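Local coordinates for austinol synthesis protein H (Emericella nidulans FGSC A4, PDB 5X9K) that takes part in the biosynthesis of the fungal meroterpenoids austinol and dehydroaustinol, as a homodimeric member of the trt14 isomerase family, at residues A[119-124]-A[158-163]; A[128-133]-A[142-147]. One frame throughout, in Å; residues are numbered along the deposited sequence.

Contact 1: A[119-124]-A[158-163]; sequences SLVGRF and KKIEAH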
loop_
_atom_site.group_PDB
_atom_site.type_symbol
_atom_site.label_atom_id
_atom_site.label_comp_id
_atom_site.label_asym_id
_atom_site.label_seq_id
_atom_site.Cartn_x
_atom_site.Cartn_y
_atom_site.Cartn_z
ATOM N N SER A 119 19.088 -9.339 9.800
ATOM C CA SER A 119 19.981 -8.810 8.787
ATOM C C SER A 119 21.329 -8.450 9.390
ATOM O O SER A 119 21.516 -8.420 10.608
ATOM C CB SER A 119 19.381 -7.574 8.097
ATOM O OG SER A 119 19.633 -6.417 8.859
ATOM N N LEU A 120 22.260 -8.171 8.482
ATOM C CA LEU A 120 23.594 -7.672 8.768
ATOM C C LEU A 120 23.591 -6.588 9.842
ATOM O O LEU A 120 24.510 -6.523 10.666
ATOM C CB LEU A 120 24.195 -7.137 7.467
ATOM C CG LEU A 120 25.690 -6.917 7.321
ATOM C CD1 LEU A 120 26.452 -8.137 7.804
ATOM C CD2 LEU A 120 25.983 -6.650 5.854
ATOM N N VAL A 121 22.565 -5.733 9.838
ATOM C CA VAL A 121 22.497 -4.597 10.755
ATOM C C VAL A 121 21.330 -4.785 11.715
ATOM O O VAL A 121 20.730 -3.810 12.181
ATOM C CB VAL A 121 22.380 -3.261 9.994
ATOM C CG1 VAL A 121 23.618 -3.019 9.161
ATOM C CG2 VAL A 121 21.142 -3.246 9.108
ATOM N N GLY A 122 21.008 -6.029 12.029
ATOM C CA GLY A 122 20.040 -6.306 13.061
ATOM C C GLY A 122 18.666 -6.632 12.516
ATOM O O GLY A 122 18.483 -6.941 11.339
ATOM N N ARG A 123 17.683 -6.552 13.411
ATOM C CA ARG A 123 16.320 -6.957 13.091
ATOM C C ARG A 123 15.682 -5.994 12.092
ATOM O O ARG A 123 15.800 -4.770 12.217
ATOM C CB ARG A 123 15.492 -7.009 14.375
ATOM C CG ARG A 123 14.146 -7.652 14.241
ATOM C CD ARG A 123 14.287 -9.150 14.044
ATOM N NE ARG A 123 12.973 -9.750 13.888
ATOM C CZ ARG A 123 12.750 -10.946 13.364
ATOM N NH1 ARG A 123 13.759 -11.688 12.921
ATOM N NH2 ARG A 123 11.506 -11.383 13.265
ATOM N N PHE A 124 15.006 -6.554 11.090
ATOM C CA PHE A 124 14.217 -5.779 10.137
ATOM C C PHE A 124 12.795 -6.304 10.177
ATOM O O PHE A 124 12.574 -7.509 10.019
ATOM C CB PHE A 124 14.787 -5.881 8.722
ATOM C CG PHE A 124 14.060 -5.036 7.706
ATOM C CD1 PHE A 124 13.878 -3.676 7.916
ATOM C CD2 PHE A 124 13.587 -5.600 6.526
ATOM C CE1 PHE A 124 13.229 -2.904 6.972
ATOM C CE2 PHE A 124 12.937 -4.847 5.582
ATOM C CZ PHE A 124 12.750 -3.495 5.793
ATOM N N LYS A 158 19.336 3.220 5.798
ATOM C CA LYS A 158 20.355 4.081 6.387
ATOM C C LYS A 158 21.349 3.272 7.213
ATOM O O LYS A 158 22.557 3.532 7.168
ATOM C CB LYS A 158 19.701 5.155 7.245
ATOM C CG LYS A 158 18.924 6.219 6.474
ATOM C CD LYS A 158 18.815 7.502 7.304
ATOM C CE LYS A 158 17.623 8.377 6.901
ATOM N NZ LYS A 158 17.805 9.107 5.609
ATOM N N LYS A 159 20.859 2.296 7.985
ATOM C CA LYS A 159 21.760 1.436 8.746
ATOM C C LYS A 159 22.707 0.672 7.828
ATOM O O LYS A 159 23.903 0.553 8.126
ATOM C CB LYS A 159 20.957 0.479 9.626
ATOM C CG LYS A 159 20.140 1.169 10.718
ATOM C CD LYS A 159 19.379 0.178 11.589
ATOM C CE LYS A 159 20.310 -0.779 12.317
ATOM N NZ LYS A 159 21.301 -0.064 13.171
ATOM N N ILE A 160 22.195 0.153 6.703
ATOM C CA ILE A 160 23.052 -0.546 5.742
ATOM C C ILE A 160 24.135 0.383 5.207
ATOM O O ILE A 160 25.297 -0.016 5.054
ATOM C CB ILE A 160 22.210 -1.143 4.599
ATOM C CG1 ILE A 160 21.362 -2.310 5.108
ATOM C CG2 ILE A 160 23.099 -1.619 3.465
ATOM C CD1 ILE A 160 22.186 -3.504 5.579
ATOM N N GLU A 161 23.780 1.634 4.922
ATOM C CA GLU A 161 24.781 2.593 4.450
ATOM C C GLU A 161 25.808 2.917 5.530
ATOM O O GLU A 161 27.014 2.967 5.252
ATOM C CB GLU A 161 24.102 3.881 3.971
ATOM C CG GLU A 161 23.443 3.778 2.602
ATOM C CD GLU A 161 24.433 3.923 1.460
ATOM O OE1 GLU A 161 25.602 4.274 1.727
ATOM O OE2 GLU A 161 24.040 3.692 0.293
ATOM N N ALA A 162 25.354 3.176 6.758
ATOM C CA ALA A 162 26.296 3.455 7.836
ATOM C C ALA A 162 27.204 2.259 8.105
ATOM O O ALA A 162 28.384 2.429 8.448
ATOM C CB ALA A 162 25.538 3.851 9.107
ATOM N N HIS A 163 26.662 1.048 7.961
ATOM C CA HIS A 163 27.444 -0.168 8.149
ATOM C C HIS A 163 28.572 -0.252 7.129
ATOM O O HIS A 163 29.744 -0.413 7.491
ATOM C CB HIS A 163 26.522 -1.385 8.045
ATOM C CG HIS A 163 27.213 -2.695 8.282
ATOM N ND1 HIS A 163 27.215 -3.325 9.509
ATOM C CD2 HIS A 163 27.922 -3.493 7.448
ATOM C CE1 HIS A 163 27.898 -4.453 9.421
ATOM N NE2 HIS A 163 28.341 -4.576 8.183
#
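S119 OG is gripped by three groups, and through them V121 is held against K159, I160 and H163. The hydroxyl accepts V121 N at 3.2 Å, closing an ST turn, donates to G122 O at 2.8 Å, and is also bonded to W156 NE1 of helix 150-167, one turn before I160. G122 O in turn receives S119 N as well as S119 OG, which pins both ends of the type I turn S119-G122. The turn joins strands 108-119 and 122-134, and the backbone angles of G122 call for a glycine.

With the turn fixed, V121 spreads its two methyls over the helix. CG2 meets I160 CD1 at 3.7 Å and lies beside K159 CB, while CG1 reaches H163 CB at 3.5 Å. L120 CG lies over one face of the H163 ring in a CH-pi contact, 4.0 Å from the centroid, 27° off the ring normal and shifted toward the rim, nearest NE2. That ring extends to the turn because H163 CG is anti to the backbone N (chi1 -178°). K159 bends at chi3 (61°), which lays CE 3.1 Å from V121 O, a short C...O contact; NZ stays 3.9 Å from V121 O. L120 and I160 also both touch F86 of helix 73-86, and L120 shares a backbone hydrogen bond with F86.

No hydrogen bond spans the two segments. The S119 hydroxyl and G122 carbonyl shape the turn, whereas the hold on residues 158-163 rests on the V121 methyls, the L120 methine over the imidazole and carbon atoms of K159: shape and dispersion, not directed polar bonds.

Contact 2: A[128-133]-A[142-147]; sequences YVYILQ and EDFFQF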
loop_
_atom_site.group_PDB
_atom_site.type_symbol
_atom_site.label_atom_id
_atom_site.label_comp_id
_atom_site.label_asym_id
_atom_site.label_seq_id
_atom_site.Cartn_x
_atom_site.Cartn_y
_atom_site.Cartn_z
ATOM N N TYR A 128 3.897 -4.119 3.849
ATOM C CA TYR A 128 3.577 -3.643 2.511
ATOM C C TYR A 128 2.128 -3.966 2.192
ATOM O O TYR A 128 1.511 -4.829 2.816
ATOM C CB TYR A 128 4.424 -4.304 1.409
ATOM C CG TYR A 128 5.842 -4.680 1.736
ATOM C CD1 TYR A 128 6.916 -3.971 1.180
ATOM C CD2 TYR A 128 6.122 -5.765 2.558
ATOM C CE1 TYR A 128 8.216 -4.334 1.458
ATOM C CE2 TYR A 128 7.412 -6.120 2.839
ATOM C CZ TYR A 128 8.451 -5.411 2.289
ATOM O OH TYR A 128 9.734 -5.795 2.587
ATOM N N VAL A 129 1.603 -3.289 1.177
ATOM C CA VAL A 129 0.479 -3.796 0.403
ATOM C C VAL A 129 1.048 -4.263 -0.930
ATOM O O VAL A 129 1.710 -3.492 -1.634
ATOM C CB VAL A 129 -0.617 -2.740 0.212
ATOM C CG1 VAL A 129 -1.766 -3.309 -0.625
ATOM C CG2 VAL A 129 -1.143 -2.265 1.581
ATOM N N TYR A 130 0.838 -5.532 -1.253
ATOM C CA TYR A 130 1.160 -6.041 -2.574
ATOM C C TYR A 130 -0.126 -6.117 -3.375
ATOM O O TYR A 130 -1.146 -6.596 -2.872
ATOM C CB TYR A 130 1.783 -7.441 -2.506
ATOM C CG TYR A 130 3.263 -7.514 -2.197
ATOM C CD1 TYR A 130 3.994 -6.387 -1.832
ATOM C CD2 TYR A 130 3.937 -8.731 -2.303
ATOM C CE1 TYR A 130 5.366 -6.480 -1.577
ATOM C CE2 TYR A 130 5.271 -8.833 -2.041
ATOM C CZ TYR A 130 5.988 -7.720 -1.684
ATOM O OH TYR A 130 7.331 -7.855 -1.439
ATOM N N ILE A 131 -0.080 -5.678 -4.625
ATOM C CA ILE A 131 -1.138 -5.989 -5.596
ATOM C C ILE A 131 -0.492 -6.779 -6.726
ATOM O O ILE A 131 0.297 -6.228 -7.501
ATOM C CB ILE A 131 -1.836 -4.735 -6.133
ATOM C CG1 ILE A 131 -2.492 -3.956 -4.990
ATOM C CG2 ILE A 131 -2.882 -5.130 -7.167
ATOM C CD1 ILE A 131 -3.077 -2.615 -5.403
ATOM N N LEU A 132 -0.841 -8.061 -6.840
ATOM C CA LEU A 132 -0.209 -8.960 -7.801
ATOM C C LEU A 132 -1.209 -9.295 -8.897
ATOM O O LEU A 132 -2.299 -9.803 -8.605
ATOM C CB LEU A 132 0.278 -10.235 -7.113
ATOM C CG LEU A 132 1.172 -9.990 -5.885
ATOM C CD1 LEU A 132 1.574 -11.290 -5.219
ATOM C CD2 LEU A 132 2.398 -9.194 -6.283
ATOM N N GLN A 133 -0.837 -8.998 -10.146
ATOM C CA GLN A 133 -1.605 -9.399 -11.324
ATOM C C GLN A 133 -0.966 -10.651 -11.911
ATOM O O GLN A 133 0.222 -10.642 -12.243
ATOM C CB GLN A 133 -1.633 -8.290 -12.376
ATOM C CG GLN A 133 -2.533 -8.566 -13.608
ATOM C CD GLN A 133 -2.517 -7.406 -14.597
ATOM O OE1 GLN A 133 -2.757 -6.268 -14.223
ATOM N NE2 GLN A 133 -2.201 -7.691 -15.860
ATOM N N GLU A 142 2.657 -10.907 -13.601
ATOM C CA GLU A 142 2.977 -9.997 -14.697
ATOM C C GLU A 142 2.848 -8.530 -14.325
ATOM O O GLU A 142 3.258 -7.674 -15.108
ATOM C CB GLU A 142 2.091 -10.289 -15.925
ATOM C CG GLU A 142 0.599 -10.076 -15.706
ATOM C CD GLU A 142 -0.234 -10.406 -16.940
ATOM O OE1 GLU A 142 0.269 -11.117 -17.846
ATOM O OE2 GLU A 142 -1.397 -9.955 -16.995
ATOM N N ASP A 143 2.298 -8.216 -13.159
ATOM C CA ASP A 143 2.379 -6.859 -12.634
ATOM C C ASP A 143 2.510 -6.965 -11.124
ATOM O O ASP A 143 1.692 -7.613 -10.470
ATOM C CB ASP A 143 1.165 -6.028 -13.046
ATOM C CG ASP A 143 1.410 -4.522 -12.904
ATOM O OD1 ASP A 143 1.530 -4.032 -11.760
ATOM O OD2 ASP A 143 1.502 -3.831 -13.944
ATOM N N PHE A 144 3.566 -6.373 -10.585
ATOM C CA PHE A 144 3.966 -6.508 -9.183
ATOM C C PHE A 144 3.951 -5.093 -8.607
ATOM O O PHE A 144 4.924 -4.348 -8.751
ATOM C CB PHE A 144 5.352 -7.176 -9.091
ATOM C CG PHE A 144 5.912 -7.301 -7.693
ATOM C CD1 PHE A 144 5.114 -7.124 -6.556
ATOM C CD2 PHE A 144 7.250 -7.617 -7.517
ATOM C CE1 PHE A 144 5.653 -7.236 -5.288
ATOM C CE2 PHE A 144 7.796 -7.749 -6.239
ATOM C CZ PHE A 144 6.994 -7.551 -5.126
ATOM N N PHE A 145 2.827 -4.728 -7.984
ATOM C CA PHE A 145 2.670 -3.460 -7.274
ATOM C C PHE A 145 3.040 -3.683 -5.814
ATOM O O PHE A 145 2.587 -4.649 -5.195
ATOM C CB PHE A 145 1.218 -2.958 -7.414
ATOM C CG PHE A 145 0.823 -1.808 -6.483
ATOM C CD1 PHE A 145 0.556 -2.024 -5.133
ATOM C CD2 PHE A 145 0.622 -0.534 -6.994
ATOM C CE1 PHE A 145 0.141 -0.959 -4.292
ATOM C CE2 PHE A 145 0.214 0.523 -6.167
ATOM C CZ PHE A 145 -0.022 0.305 -4.817
ATOM N N GLN A 146 3.870 -2.812 -5.268
ATOM C CA GLN A 146 4.069 -2.813 -3.826
ATOM C C GLN A 146 3.988 -1.398 -3.292
ATOM O O GLN A 146 4.435 -0.447 -3.940
ATOM C CB GLN A 146 5.393 -3.458 -3.436
ATOM C CG GLN A 146 6.609 -2.646 -3.708
ATOM C CD GLN A 146 7.845 -3.375 -3.264
ATOM O OE1 GLN A 146 8.148 -3.432 -2.071
ATOM N NE2 GLN A 146 8.556 -3.966 -4.217
ATOM N N PHE A 147 3.355 -1.261 -2.136
ATOM C CA PHE A 147 3.259 0.010 -1.433
ATOM C C PHE A 147 3.969 -0.246 -0.120
ATOM O O PHE A 147 3.497 -1.043 0.699
ATOM C CB PHE A 147 1.807 0.448 -1.241
ATOM C CG PHE A 147 1.652 1.889 -0.784
ATOM C CD1 PHE A 147 2.040 2.272 0.487
ATOM C CD2 PHE A 147 1.091 2.840 -1.633
ATOM C CE1 PHE A 147 1.889 3.587 0.909
ATOM C CE2 PHE A 147 0.927 4.172 -1.222
ATOM C CZ PHE A 147 1.332 4.535 0.064
HETATM O O HOH W 1 8.900 -5.831 -1.485
HETATM O O HOH W 2 -0.290 -4.815 -9.853
#
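V129 to Q133 run antiparallel to D143 to F147, with hydrogen-bonded pairs V129-F147, I131-F145 and Q133-D143 alternating with the non-hydrogen-bonded pairs Y130-Q146 and L132-F144. The ladder ends in a classic beta bulge, two residues, E142 and D143, set opposite Q133, whose carbonyl O takes E142 N at 2.8 Å and, weakly, D143 N. E142 has CG between its backbone N and carbonyl carbon (chi1 63°), and its extended chain then carries OE2 to NE2 of the extended Q133 (2.7 Å), which meets it on the anti side; R107 makes a salt bridge to the same oxygen. D143 turns its carboxylate to R59.

On the face carrying Y130, L132, F144 and Q146, F144 drives its edge into the face of Y130, with planes at 77° and CE1 3.5 Å above the ring centre. L132 CD2 lies alongside F144 CD1 at 3.4 Å. Q146 CB lies obliquely by CD1 and CE1 of Y130, and one water links Y130 OH to Q146 OE1, 2.6 Å from each.

The other face carries V129, I131, Q133, D143, F145 and F147. I131 CD1 lies over the F145 ring, 3.9 Å from its centroid. H112 of the second subunit meets F145 edge-to-face. This bulged hairpin, with the Y130-F144 pair on one face and V129, I131, F145 and F147 meeting the second subunit on the other, is consistent with an NTF2-like fold.

How the contacts relate
Following the chain from the N terminus, strand 108-119 turns at the 119-122 tip into strand 122-134, whose first residues belong to contact 1 and whose later ones belong to contact 2. A hairpin returns the chain along strand 141-148, so that contact 2 closes a short loop of eight residues between 133 and 142. Helix 150-167 follows and comes back to the tip, where contact 1 closes the larger loop around contact 2; the two are nested, not crossed. Their centres lie about 25 Å apart. Contact 2 ties neighbouring strands within the sheet close to the centre of the folded chain, while contact 1 fastens the sheet's outlying turn to the C-terminal helix.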